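Local coordinates for protein GCN5-related N-acetyltransferase:Aminotransferase, class-II (PDB 2FIW) that binds acetyl coenzyme A and, as a GCN5-related N-acetyltransferase, probably transfers the acetyl group to an amino group of an acceptor, at residues A[32-37]-A[123-127]; A[40-45]-A[146-151]; A[75-79]-A[103-107]; A[100-104]-A[130-136]. One frame throughout, in Å; residues are numbered along the deposited sequence.

Interaction 1: residues A[32-37]-A[123-127]. With ACO (acetyl coenzyme *a), chain C.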
# COMPACT_ATOMS: atom_id res chain seq x y z
N LEU A 32 -3.72 8.52 -8.72
CA LEU A 32 -2.77 9.16 -7.79
C LEU A 32 -1.31 9.18 -8.21
O LEU A 32 -0.47 9.71 -7.48
CB LEU A 32 -2.92 8.62 -6.36
CG LEU A 32 -4.31 8.71 -5.73
CD1 LEU A 32 -4.44 7.76 -4.55
CD2 LEU A 32 -4.67 10.16 -5.33
N THR A 33 -1.00 8.61 -9.37
CA THR A 33 0.40 8.37 -9.74
C THR A 33 0.89 9.12 -10.99
O THR A 33 2.01 8.88 -11.43
CB THR A 33 0.68 6.85 -9.91
OG1 THR A 33 -0.03 6.37 -11.05
CG2 THR A 33 0.23 6.05 -8.68
N ALA A 34 0.05 9.99 -11.56
CA ALA A 34 0.32 10.63 -12.86
C ALA A 34 1.57 11.49 -12.88
O ALA A 34 2.24 11.60 -13.91
CB ALA A 34 -0.89 11.44 -13.33
N ASP A 35 1.91 12.10 -11.75
CA ASP A 35 3.06 12.98 -11.75
C ASP A 35 4.38 12.22 -11.75
O ASP A 35 5.44 12.80 -12.01
CB ASP A 35 2.99 13.97 -10.58
CG ASP A 35 1.75 14.88 -10.65
OD1 ASP A 35 1.21 15.16 -11.75
OD2 ASP A 35 1.32 15.33 -9.57
N ASP A 36 4.33 10.92 -11.48
CA ASP A 36 5.56 10.15 -11.43
C ASP A 36 5.60 8.97 -12.38
O ASP A 36 6.65 8.37 -12.59
CB ASP A 36 5.89 9.74 -10.00
CG ASP A 36 5.88 10.91 -9.04
OD1 ASP A 36 6.93 11.55 -8.87
OD2 ASP A 36 4.79 11.19 -8.48
N TYR A 37 4.45 8.63 -12.96
CA TYR A 37 4.37 7.47 -13.84
C TYR A 37 3.54 7.80 -15.06
O TYR A 37 2.47 8.38 -14.94
CB TYR A 37 3.81 6.22 -13.10
CG TYR A 37 4.69 5.79 -11.96
CD1 TYR A 37 4.49 6.27 -10.66
CD2 TYR A 37 5.80 4.98 -12.20
CE1 TYR A 37 5.35 5.90 -9.61
CE2 TYR A 37 6.66 4.62 -11.16
CZ TYR A 37 6.43 5.07 -9.88
OH TYR A 37 7.29 4.69 -8.88
N ALA A 123 9.06 1.68 -2.14
CA ALA A 123 8.06 2.74 -2.26
C ALA A 123 8.01 3.28 -3.66
O ALA A 123 9.05 3.57 -4.24
CB ALA A 123 8.37 3.87 -1.27
N SER A 124 6.80 3.43 -4.20
CA SER A 124 6.58 4.15 -5.45
C SER A 124 6.96 5.62 -5.29
O SER A 124 6.95 6.14 -4.17
CB SER A 124 5.13 4.01 -5.89
OG SER A 124 4.26 4.64 -4.96
N ASP A 125 7.31 6.29 -6.39
CA ASP A 125 7.86 7.64 -6.34
C ASP A 125 6.90 8.64 -5.72
O ASP A 125 7.33 9.60 -5.09
CB ASP A 125 8.28 8.11 -7.74
CG ASP A 125 9.51 7.35 -8.29
OD1 ASP A 125 10.05 6.44 -7.61
OD2 ASP A 125 9.94 7.69 -9.42
N ASN A 126 5.61 8.41 -5.90
CA ASN A 126 4.56 9.27 -5.36
C ASN A 126 4.31 9.07 -3.86
O ASN A 126 3.83 10.00 -3.18
CB ASN A 126 3.27 9.05 -6.14
CG ASN A 126 2.90 7.59 -6.26
OD1 ASN A 126 3.68 6.78 -6.77
ND2 ASN A 126 1.71 7.24 -5.78
N ALA A 127 4.64 7.88 -3.34
CA ALA A 127 4.50 7.56 -1.93
C ALA A 127 5.83 7.72 -1.20
O ALA A 127 5.90 7.58 0.01
CB ALA A 127 3.97 6.16 -1.77
N1A ACO C . -4.92 18.18 6.35
C2A ACO C . -3.75 18.24 5.67
N3A ACO C . -3.01 17.14 5.46
C4A ACO C . -3.39 15.91 5.92
C5A ACO C . -4.57 15.76 6.62
C6A ACO C . -5.38 17.00 6.84
N6A ACO C . -6.55 16.96 7.52
N7A ACO C . -4.70 14.46 6.95
C8A ACO C . -3.62 13.81 6.45
N9A ACO C . -2.82 14.70 5.84
C1B ACO C . -1.53 14.46 5.13
C2B ACO C . -0.44 13.83 5.97
O2B ACO C . 0.25 14.81 6.75
C3B ACO C . 0.45 13.22 4.90
O3B ACO C . 1.52 14.11 4.55
P3B ACO C . 2.92 13.57 3.93
O7A ACO C . 2.66 13.21 2.48
O8A ACO C . 3.27 12.37 4.78
O9A ACO C . 3.83 14.77 4.12
C4B ACO C . -0.46 12.99 3.69
O4B ACO C . -1.70 13.64 3.97
C5B ACO C . -0.72 11.51 3.42
O5B ACO C . -1.08 10.89 4.67
P1A ACO C . -2.34 9.91 4.83
O1A ACO C . -3.62 10.70 4.69
O2A ACO C . -2.06 9.13 6.10
O3A ACO C . -2.13 8.93 3.57
P2A ACO C . -3.23 8.65 2.46
O4A ACO C . -3.38 9.90 1.62
O5A ACO C . -4.43 8.07 3.15
O6A ACO C . -2.56 7.49 1.55
CBP ACO C . -0.91 6.64 -0.10
CCP ACO C . -1.17 7.43 1.19
CDP ACO C . 0.57 6.81 -0.45
CEP ACO C . -1.23 5.17 0.12
CAP ACO C . -1.80 7.14 -1.26
OAP ACO C . -1.43 8.46 -1.69
C9P ACO C . -1.96 6.22 -2.47
O9P ACO C . -2.93 5.31 -2.50
N8P ACO C . -1.20 6.36 -3.48
C7P ACO C . -1.19 5.65 -4.76
C6P ACO C . -0.75 4.19 -4.67
C5P ACO C . 0.65 4.14 -4.14
O5P ACO C . 1.51 4.91 -4.55
N4P ACO C . 0.89 3.23 -3.21
C3P ACO C . 2.15 3.02 -2.53
C2P ACO C . 2.98 2.09 -3.40
S1P ACO C . 4.22 1.49 -2.32
C ACO C . 3.75 -0.06 -1.95
O ACO C . 2.58 -0.39 -2.06
CH3 ACO C . 4.67 -0.92 -1.55
O HOH W 1 10.07 10.43 -9.60
O HOH W 2 8.60 6.78 -11.98
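Tyr37 sets its CG opposite its carbonyl carbon (chi1 -62°), which sends the ring across to the 123-127 loop, and Asn126 tucks its CG between its own N and carbonyl carbon (chi1 50°), bringing its amide up to that ring. The two planes stand nearly perpendicular, with Asn126 OD1 3.4 Å from Tyr37 CE1 at the ring edge. The Tyr37 hydroxyl takes an almost straight bond from Asp125 N to OH (3.0 Å, 166°) and is also bonded to Ala152 O on strand 149-159. A phenylalanine here would probably leave both Asp125 N and Ala152 O without this mate and weaken the tie between the two loops and that strand. Asn126 ND2 rests against Thr33 CG2 at 3.5 Å and makes a bent bond to the pantetheine carbonyl, 2.6 Å from acetyl-CoA O5P. Leu32 CD1 lies 3.5 Å from O9P of the cofactor. Asp36 and Asp125 touch through their CB atoms at 3.7 Å, their carboxylates turned nearly at right angles, and Arg141 forms a salt bridge with Asp125. Tyr37 thus probably acts from the second shell, helping to hold the loop from which Asn126 bonds the cofactor arm.

Interaction 2: residues A[40-45]-A[146-151]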
# COMPACT_ATOMS: atom_id res chain seq x y z
N GLU A 40 1.32 4.30 -19.64
CA GLU A 40 1.62 2.89 -19.88
C GLU A 40 2.17 2.18 -18.64
O GLU A 40 1.90 1.00 -18.43
CB GLU A 40 2.61 2.76 -21.02
CG GLU A 40 2.02 2.85 -22.41
CD GLU A 40 3.00 2.32 -23.47
OE1 GLU A 40 3.57 1.22 -23.26
OE2 GLU A 40 3.19 3.00 -24.50
N GLN A 41 2.97 2.90 -17.86
CA GLN A 41 3.46 2.42 -16.58
C GLN A 41 2.30 2.14 -15.62
O GLN A 41 2.22 1.06 -15.02
CB GLN A 41 4.41 3.43 -15.97
CG GLN A 41 5.74 3.54 -16.70
CD GLN A 41 6.64 4.56 -16.08
OE1 GLN A 41 6.28 5.73 -15.96
NE2 GLN A 41 7.83 4.13 -15.69
N GLN A 42 1.38 3.10 -15.52
CA GLN A 42 0.17 2.96 -14.69
C GLN A 42 -0.69 1.78 -15.10
O GLN A 42 -1.27 1.11 -14.25
CB GLN A 42 -0.66 4.24 -14.73
CG GLN A 42 0.02 5.49 -14.19
CD GLN A 42 -0.80 6.74 -14.43
OE1 GLN A 42 -1.35 6.94 -15.52
NE2 GLN A 42 -0.89 7.59 -13.43
N GLU A 43 -0.76 1.52 -16.40
CA GLU A 43 -1.57 0.43 -16.94
C GLU A 43 -0.98 -0.94 -16.60
O GLU A 43 -1.73 -1.87 -16.28
CB GLU A 43 -1.76 0.58 -18.46
CG GLU A 43 -2.75 1.67 -18.86
CD GLU A 43 -2.60 2.17 -20.31
OE1 GLU A 43 -1.80 1.61 -21.10
OE2 GLU A 43 -3.31 3.14 -20.66
N ALA A 44 0.34 -1.06 -16.67
CA ALA A 44 1.03 -2.30 -16.31
C ALA A 44 0.96 -2.58 -14.81
O ALA A 44 0.68 -3.69 -14.40
CB ALA A 44 2.47 -2.24 -16.76
N TRP A 45 1.22 -1.55 -14.01
CA TRP A 45 1.08 -1.60 -12.56
C TRP A 45 -0.34 -2.09 -12.17
O TRP A 45 -0.45 -3.09 -11.47
CB TRP A 45 1.37 -0.22 -11.98
CG TRP A 45 1.45 -0.11 -10.50
CD1 TRP A 45 1.18 -1.09 -9.55
CD2 TRP A 45 1.79 1.06 -9.77
NE1 TRP A 45 1.35 -0.58 -8.29
CE2 TRP A 45 1.72 0.74 -8.39
CE3 TRP A 45 2.16 2.36 -10.15
CZ2 TRP A 45 2.01 1.69 -7.38
CZ3 TRP A 45 2.44 3.30 -9.15
CH2 TRP A 45 2.35 2.95 -7.78
N ILE A 146 7.25 -4.95 -14.57
CA ILE A 146 5.87 -5.37 -14.34
C ILE A 146 5.18 -5.38 -15.68
O ILE A 146 5.12 -4.35 -16.35
CB ILE A 146 5.06 -4.38 -13.44
CG1 ILE A 146 5.70 -4.20 -12.07
CG2 ILE A 146 3.60 -4.86 -13.28
CD1 ILE A 146 5.04 -3.10 -11.22
N ASN A 147 4.65 -6.54 -16.06
CA ASN A 147 3.88 -6.67 -17.30
C ASN A 147 4.54 -5.99 -18.50
O ASN A 147 3.88 -5.28 -19.28
CB ASN A 147 2.46 -6.15 -17.11
CG ASN A 147 1.47 -6.84 -18.01
OD1 ASN A 147 1.74 -7.94 -18.49
ND2 ASN A 147 0.32 -6.21 -18.24
N GLY A 148 5.85 -6.19 -18.63
CA GLY A 148 6.62 -5.66 -19.75
C GLY A 148 6.96 -4.18 -19.68
O GLY A 148 7.46 -3.62 -20.66
N GLU A 149 6.69 -3.54 -18.55
CA GLU A 149 7.06 -2.15 -18.33
C GLU A 149 8.11 -2.06 -17.24
O GLU A 149 8.15 -2.91 -16.37
CB GLU A 149 5.85 -1.31 -17.92
CG GLU A 149 4.88 -1.03 -19.05
CD GLU A 149 5.28 0.19 -19.85
OE1 GLU A 149 5.22 0.11 -21.08
OE2 GLU A 149 5.66 1.22 -19.26
N TRP A 150 8.94 -1.02 -17.30
CA TRP A 150 9.85 -0.70 -16.22
C TRP A 150 9.32 0.50 -15.40
O TRP A 150 8.88 1.51 -15.97
CB TRP A 150 11.27 -0.43 -16.74
CG TRP A 150 12.01 -1.66 -17.33
CD1 TRP A 150 11.61 -2.98 -17.29
CD2 TRP A 150 13.28 -1.65 -17.99
NE1 TRP A 150 12.55 -3.78 -17.92
CE2 TRP A 150 13.58 -2.99 -18.35
CE3 TRP A 150 14.19 -0.64 -18.34
CZ2 TRP A 150 14.76 -3.34 -19.04
CZ3 TRP A 150 15.36 -0.99 -19.02
CH2 TRP A 150 15.63 -2.33 -19.35
N LEU A 151 9.37 0.37 -14.08
CA LEU A 151 8.86 1.38 -13.16
C LEU A 151 9.90 1.56 -12.08
O LEU A 151 10.40 0.57 -11.53
CB LEU A 151 7.53 0.94 -12.54
CG LEU A 151 6.20 1.19 -13.25
CD1 LEU A 151 5.91 0.17 -14.35
CD2 LEU A 151 5.09 1.14 -12.25
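Gln41 extends its side chain to the hairpin and turns its amide so that Trp150 O lies almost exactly in the amide plane; the bond from NE2 to that oxygen is 2.8 Å long and nearly straight (169°), and the donor lies in the carbonyl plane. Ser38 N occupies the other end of the amide, at OE1. Glu149 crosses Gln41 at about a right angle: a bend at chi2 (-86°) folds its chain over the helix, with CG 3.5 Å from Ala44 CB and OE2 3.5 Å from Gln41 CG. Its OE1 comes within 3.0 Å of Glu40 OE1, two acceptors close together without a bond, their carboxylate planes well inclined, which would probably raise the proton affinity of one carboxylate. The segment 146-151 is the tip of the beta-hairpin formed by strands 137-146 and 149-159, closed by a type I' turn from Ile146 to Glu149 with Asn147 and Gly148 at its corners. The helix segment 40-45 runs across strand residues 149-151 at 99°. Ala44 fits against the turn, its CB 3.4 Å from Ile146 O, while Ile146 CG2 packs 3.3 Å from Ala44 O. Deeper in, Leu151 meets Trp45 at about a right angle, CD2 reaching 3.8 Å from CE3 of the indole. Tyr37 packs edge-to-face with the Trp45 ring, and Tyr89 OH is hydrogen-bonded to its NE1.

Interaction 3: residues A[75-79]-A[103-107]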
# COMPACT_ATOMS: atom_id res chain seq x y z
N GLY A 75 -9.39 1.77 1.69
CA GLY A 75 -7.95 1.57 1.67
C GLY A 75 -7.55 0.20 2.18
O GLY A 75 -8.32 -0.44 2.91
N PHE A 76 -6.36 -0.26 1.79
CA PHE A 76 -5.82 -1.51 2.33
C PHE A 76 -4.28 -1.52 2.32
O PHE A 76 -3.63 -0.74 1.59
CB PHE A 76 -6.40 -2.75 1.59
CG PHE A 76 -5.77 -2.98 0.24
CD1 PHE A 76 -6.19 -2.23 -0.88
CD2 PHE A 76 -4.74 -3.91 0.08
CE1 PHE A 76 -5.60 -2.44 -2.12
CE2 PHE A 76 -4.14 -4.12 -1.16
CZ PHE A 76 -4.58 -3.38 -2.26
N ALA A 77 -3.70 -2.37 3.15
CA ALA A 77 -2.26 -2.53 3.16
C ALA A 77 -1.92 -3.97 3.50
O ALA A 77 -2.73 -4.69 4.08
CB ALA A 77 -1.60 -1.55 4.13
N SER A 78 -0.71 -4.39 3.12
CA SER A 78 -0.33 -5.78 3.19
C SER A 78 1.10 -5.95 3.63
O SER A 78 2.03 -5.40 3.05
CB SER A 78 -0.54 -6.45 1.84
OG SER A 78 -0.82 -7.82 1.99
N LEU A 79 1.26 -6.72 4.70
CA LEU A 79 2.58 -7.10 5.16
C LEU A 79 2.94 -8.47 4.59
O LEU A 79 2.17 -9.42 4.72
CB LEU A 79 2.62 -7.10 6.70
CG LEU A 79 3.96 -7.47 7.33
CD1 LEU A 79 4.87 -6.25 7.38
CD2 LEU A 79 3.69 -8.01 8.73
N LEU A 103 -3.21 2.61 8.51
CA LEU A 103 -2.88 1.31 7.96
C LEU A 103 -1.44 0.92 8.25
O LEU A 103 -1.18 -0.20 8.70
CB LEU A 103 -3.12 1.29 6.45
CG LEU A 103 -4.55 1.07 5.95
CD1 LEU A 103 -4.57 1.37 4.46
CD2 LEU A 103 -5.07 -0.38 6.30
N ILE A 104 -0.51 1.85 8.00
CA ILE A 104 0.92 1.58 8.18
C ILE A 104 1.31 1.41 9.65
O ILE A 104 2.10 0.53 9.96
CB ILE A 104 1.82 2.59 7.42
CG1 ILE A 104 1.58 2.49 5.92
CG2 ILE A 104 3.30 2.31 7.67
CD1 ILE A 104 1.47 1.05 5.39
N ASP A 105 0.76 2.23 10.54
CA ASP A 105 0.92 2.01 11.98
C ASP A 105 0.52 0.58 12.39
O ASP A 105 1.21 -0.07 13.18
CB ASP A 105 0.06 3.01 12.76
CG ASP A 105 0.58 4.46 12.68
OD1 ASP A 105 1.75 4.69 12.27
OD2 ASP A 105 -0.20 5.37 13.04
N ALA A 106 -0.60 0.09 11.85
CA ALA A 106 -1.06 -1.28 12.15
C ALA A 106 -0.07 -2.34 11.68
O ALA A 106 0.20 -3.30 12.40
CB ALA A 106 -2.44 -1.54 11.58
N LEU A 107 0.51 -2.13 10.49
CA LEU A 107 1.52 -3.03 9.95
C LEU A 107 2.82 -3.04 10.75
O LEU A 107 3.42 -4.09 10.95
CB LEU A 107 1.79 -2.75 8.47
CG LEU A 107 0.66 -2.98 7.43
CD1 LEU A 107 1.26 -2.99 6.03
CD2 LEU A 107 -0.14 -4.26 7.67
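Leu103 meets Ala77 first through its CB, which lies 4.0 Å from the Ala77 CB as both residues point into the gap between helix and strand. From there CG stands opposite the carbonyl carbon of its own residue (chi1 -81°), and the branch it carries lies down along the strand backbone. The CD1 methyl comes to 3.6 Å from Phe76 C and lies just as near Phe76 N, covering the peptide after Gly75. A CB on Gly75 would point toward this same methyl. The other methyl, CD2, sits 4.0 Å from Ala77 N. Strand 72-80 belongs to the central mixed sheet of the GNAT fold, and helix 99-112 is the connection of a beta-alpha-beta crossover between the parallel strands 84-90 and 118-123. Residues 103-107 run along residues 75-79 in nearly the same direction, the segment axes 8.5 Å apart and inclined by 23°. One turn further on, Leu107 repeats the theme, its CD1 3.7 Å from Ala77 CB and its CD2 4.1 Å from Leu79 CB. The small Ala77 is thus covered by two leucines of the helix, with Ile104 CD1 adding a contact at 4.2 Å. Leu88, Ala67 and Leu10 also touch Leu103, and Phe76 points to the other face of the sheet, against helix 18-32.

Interaction 4: residues A[100-104]-A[130-136]. With ACO (acetyl coenzyme *a), chain C.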
# COMPACT_ATOMS: atom_id res chain seq x y z
N GLY A 100 -3.89 6.07 5.13
CA GLY A 100 -2.56 5.49 4.92
C GLY A 100 -1.77 5.31 6.21
O GLY A 100 -1.21 4.23 6.47
N THR A 101 -1.72 6.38 7.01
CA THR A 101 -1.02 6.38 8.31
C THR A 101 -1.55 5.33 9.30
O THR A 101 -0.79 4.60 9.91
CB THR A 101 -1.05 7.80 8.96
OG1 THR A 101 -0.36 8.72 8.11
CG2 THR A 101 -0.42 7.82 10.34
N THR A 102 -2.86 5.28 9.44
CA THR A 102 -3.53 4.27 10.27
C THR A 102 -3.15 2.86 9.81
O THR A 102 -2.78 2.03 10.63
CB THR A 102 -5.07 4.49 10.23
OG1 THR A 102 -5.37 5.80 10.72
CG2 THR A 102 -5.80 3.47 11.09
N LEU A 103 -3.21 2.61 8.51
CA LEU A 103 -2.88 1.31 7.96
C LEU A 103 -1.44 0.92 8.25
O LEU A 103 -1.18 -0.20 8.70
CB LEU A 103 -3.12 1.29 6.45
CG LEU A 103 -4.55 1.07 5.95
CD1 LEU A 103 -4.57 1.37 4.46
CD2 LEU A 103 -5.07 -0.38 6.30
N ILE A 104 -0.51 1.85 8.00
CA ILE A 104 0.92 1.58 8.18
C ILE A 104 1.31 1.41 9.65
O ILE A 104 2.10 0.53 9.96
CB ILE A 104 1.82 2.59 7.42
CG1 ILE A 104 1.58 2.49 5.92
CG2 ILE A 104 3.30 2.31 7.67
CD1 ILE A 104 1.47 1.05 5.39
N PHE A 130 5.57 10.46 1.65
CA PHE A 130 4.74 9.83 2.66
C PHE A 130 5.54 8.95 3.60
O PHE A 130 5.45 9.12 4.81
CB PHE A 130 3.63 8.97 2.04
CG PHE A 130 2.88 8.11 3.06
CD1 PHE A 130 1.76 8.62 3.73
CD2 PHE A 130 3.31 6.84 3.36
CE1 PHE A 130 1.08 7.86 4.68
CE2 PHE A 130 2.65 6.06 4.31
CZ PHE A 130 1.52 6.58 4.97
N PHE A 131 6.31 8.00 3.04
CA PHE A 131 7.09 7.07 3.87
C PHE A 131 8.22 7.75 4.63
O PHE A 131 8.49 7.40 5.78
CB PHE A 131 7.63 5.87 3.08
CG PHE A 131 6.58 4.80 2.80
CD1 PHE A 131 6.19 3.91 3.80
CD2 PHE A 131 5.98 4.70 1.54
CE1 PHE A 131 5.22 2.92 3.54
CE2 PHE A 131 5.02 3.72 1.28
CZ PHE A 131 4.63 2.83 2.28
N ALA A 132 8.87 8.72 3.98
CA ALA A 132 9.98 9.45 4.60
C ALA A 132 9.55 10.21 5.86
O ALA A 132 10.28 10.24 6.83
CB ALA A 132 10.63 10.39 3.59
N LYS A 133 8.34 10.79 5.83
CA LYS A 133 7.78 11.50 6.99
C LYS A 133 7.45 10.58 8.18
O LYS A 133 7.10 11.06 9.27
CB LYS A 133 6.49 12.27 6.61
CG LYS A 133 6.56 13.23 5.43
CD LYS A 133 7.19 14.56 5.81
CE LYS A 133 6.42 15.74 5.22
NZ LYS A 133 6.37 15.79 3.73
N ARG A 134 7.52 9.26 7.97
CA ARG A 134 7.19 8.29 9.01
C ARG A 134 8.45 7.50 9.33
O ARG A 134 8.39 6.35 9.76
CB ARG A 134 6.07 7.33 8.57
CG ARG A 134 4.93 7.93 7.74
CD ARG A 134 4.10 8.89 8.57
NE ARG A 134 2.81 9.28 7.98
CZ ARG A 134 2.66 10.10 6.94
NH1 ARG A 134 3.71 10.59 6.29
NH2 ARG A 134 1.45 10.42 6.51
N GLY A 135 9.59 8.12 9.09
CA GLY A 135 10.86 7.56 9.52
C GLY A 135 11.50 6.53 8.61
O GLY A 135 12.51 5.94 8.98
N TYR A 136 10.93 6.31 7.43
CA TYR A 136 11.57 5.43 6.43
C TYR A 136 12.67 6.18 5.70
O TYR A 136 12.49 7.32 5.25
CB TYR A 136 10.54 4.88 5.44
CG TYR A 136 9.60 3.89 6.07
CD1 TYR A 136 8.57 4.32 6.92
CD2 TYR A 136 9.73 2.52 5.82
CE1 TYR A 136 7.71 3.40 7.51
CE2 TYR A 136 8.87 1.61 6.39
CZ TYR A 136 7.87 2.05 7.24
OH TYR A 136 7.03 1.16 7.82
N1A ACO C . -4.92 18.18 6.35
C2A ACO C . -3.75 18.24 5.67
N3A ACO C . -3.01 17.14 5.46
C4A ACO C . -3.39 15.91 5.92
C5A ACO C . -4.57 15.76 6.62
C6A ACO C . -5.38 17.00 6.84
N6A ACO C . -6.55 16.96 7.52
N7A ACO C . -4.70 14.46 6.95
C8A ACO C . -3.62 13.81 6.45
N9A ACO C . -2.82 14.70 5.84
C1B ACO C . -1.53 14.46 5.13
C2B ACO C . -0.44 13.83 5.97
O2B ACO C . 0.25 14.81 6.75
C3B ACO C . 0.45 13.22 4.90
O3B ACO C . 1.52 14.11 4.55
P3B ACO C . 2.92 13.57 3.93
O7A ACO C . 2.66 13.21 2.48
O8A ACO C . 3.27 12.37 4.78
O9A ACO C . 3.83 14.77 4.12
C4B ACO C . -0.46 12.99 3.69
O4B ACO C . -1.70 13.64 3.97
C5B ACO C . -0.72 11.51 3.42
O5B ACO C . -1.08 10.89 4.67
P1A ACO C . -2.34 9.91 4.83
O1A ACO C . -3.62 10.70 4.69
O2A ACO C . -2.06 9.13 6.10
O3A ACO C . -2.13 8.93 3.57
P2A ACO C . -3.23 8.65 2.46
O4A ACO C . -3.38 9.90 1.62
O5A ACO C . -4.43 8.07 3.15
O6A ACO C . -2.56 7.49 1.55
CBP ACO C . -0.91 6.64 -0.10
CCP ACO C . -1.17 7.43 1.19
CDP ACO C . 0.57 6.81 -0.45
CEP ACO C . -1.23 5.17 0.12
CAP ACO C . -1.80 7.14 -1.26
OAP ACO C . -1.43 8.46 -1.69
C9P ACO C . -1.96 6.22 -2.47
O9P ACO C . -2.93 5.31 -2.50
N8P ACO C . -1.20 6.36 -3.48
C7P ACO C . -1.19 5.65 -4.76
C6P ACO C . -0.75 4.19 -4.67
C5P ACO C . 0.65 4.14 -4.14
O5P ACO C . 1.51 4.91 -4.55
N4P ACO C . 0.89 3.23 -3.21
C3P ACO C . 2.15 3.02 -2.53
C2P ACO C . 2.98 2.09 -3.40
S1P ACO C . 4.22 1.49 -2.32
C ACO C . 3.75 -0.06 -1.95
O ACO C . 2.58 -0.39 -2.06
CH3 ACO C . 4.67 -0.92 -1.55
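The phosphate-binding end of the acetyl-CoA pocket is built here, where the start of helix 99-112 meets the end of helix 128-132. Thr101 and Arg134 carry the contact. Arg134 comes side-on, NE and NH2 both donating to Thr101 OG1 at 3.2 Å and 3.0 Å, with the hydroxyl close to the guanidinium plane. Thr101 OG1 in turn donates to O2A of the pyrophosphate at 2.7 Å, a bond that the main-chain Thr101 N doubles at 2.9 Å. A valine in place of this threonine would probably leave O2A short of one donor, the two Arg134 nitrogens without their shared acceptor and the guanidinium less firmly fixed. Beyond Thr101 the same guanidinium turns NH1 to O8A of the 3'-phosphate, at a doubtfully short separation, and Lys133 NZ reaches O9A of that phosphate at 2.8 Å. Phe130, with CG anti to its N (chi1 171°), lays CE1 over one face of the guanidinium and takes the pantetheine carbon CCP over its own ring face. Ile104 CG1 touches the ring edge, 4.1 Å from Phe130 CE2. Gly100 N donates to O5A at 2.9 Å, and any side chain at Gly100 would run into O3A. Behind the arginine, a Schellman motif with Gly135 in the positive-phi position ends helix 128-132. The amides of Gly100 and Thr101 hold the pyrophosphate, and Gly96 N and Asp98 N also bond the cofactor, consistent with the pyrophosphate-binding loop and helix start typical of the GNAT fold.

From the N terminus, segment 32-37 opens interaction 1, segment 40-45 opens interaction 2, and 75-79 opens interaction 3, the first to close when 103-107 packs on it; it nests inside both loops. Helix 99-112 also opens interaction 4, sharing Leu103 and Ile104 with interaction 3. Next 123-127 closes interaction 1, then 130-136 closes interaction 4, so these two cross; both touch acetyl-CoA, along its arm and at its phosphates respectively. Last, 146-151 closes interaction 2, which crosses interaction 1 and encloses interaction 4. Interactions 1 and 2 meet where Gln42 and Trp45 touch Thr33. Together they join helices 39-46 and 99-112 and the loops after helix 18-32 and strand 118-123 to the sheet and its C-terminal hairpin.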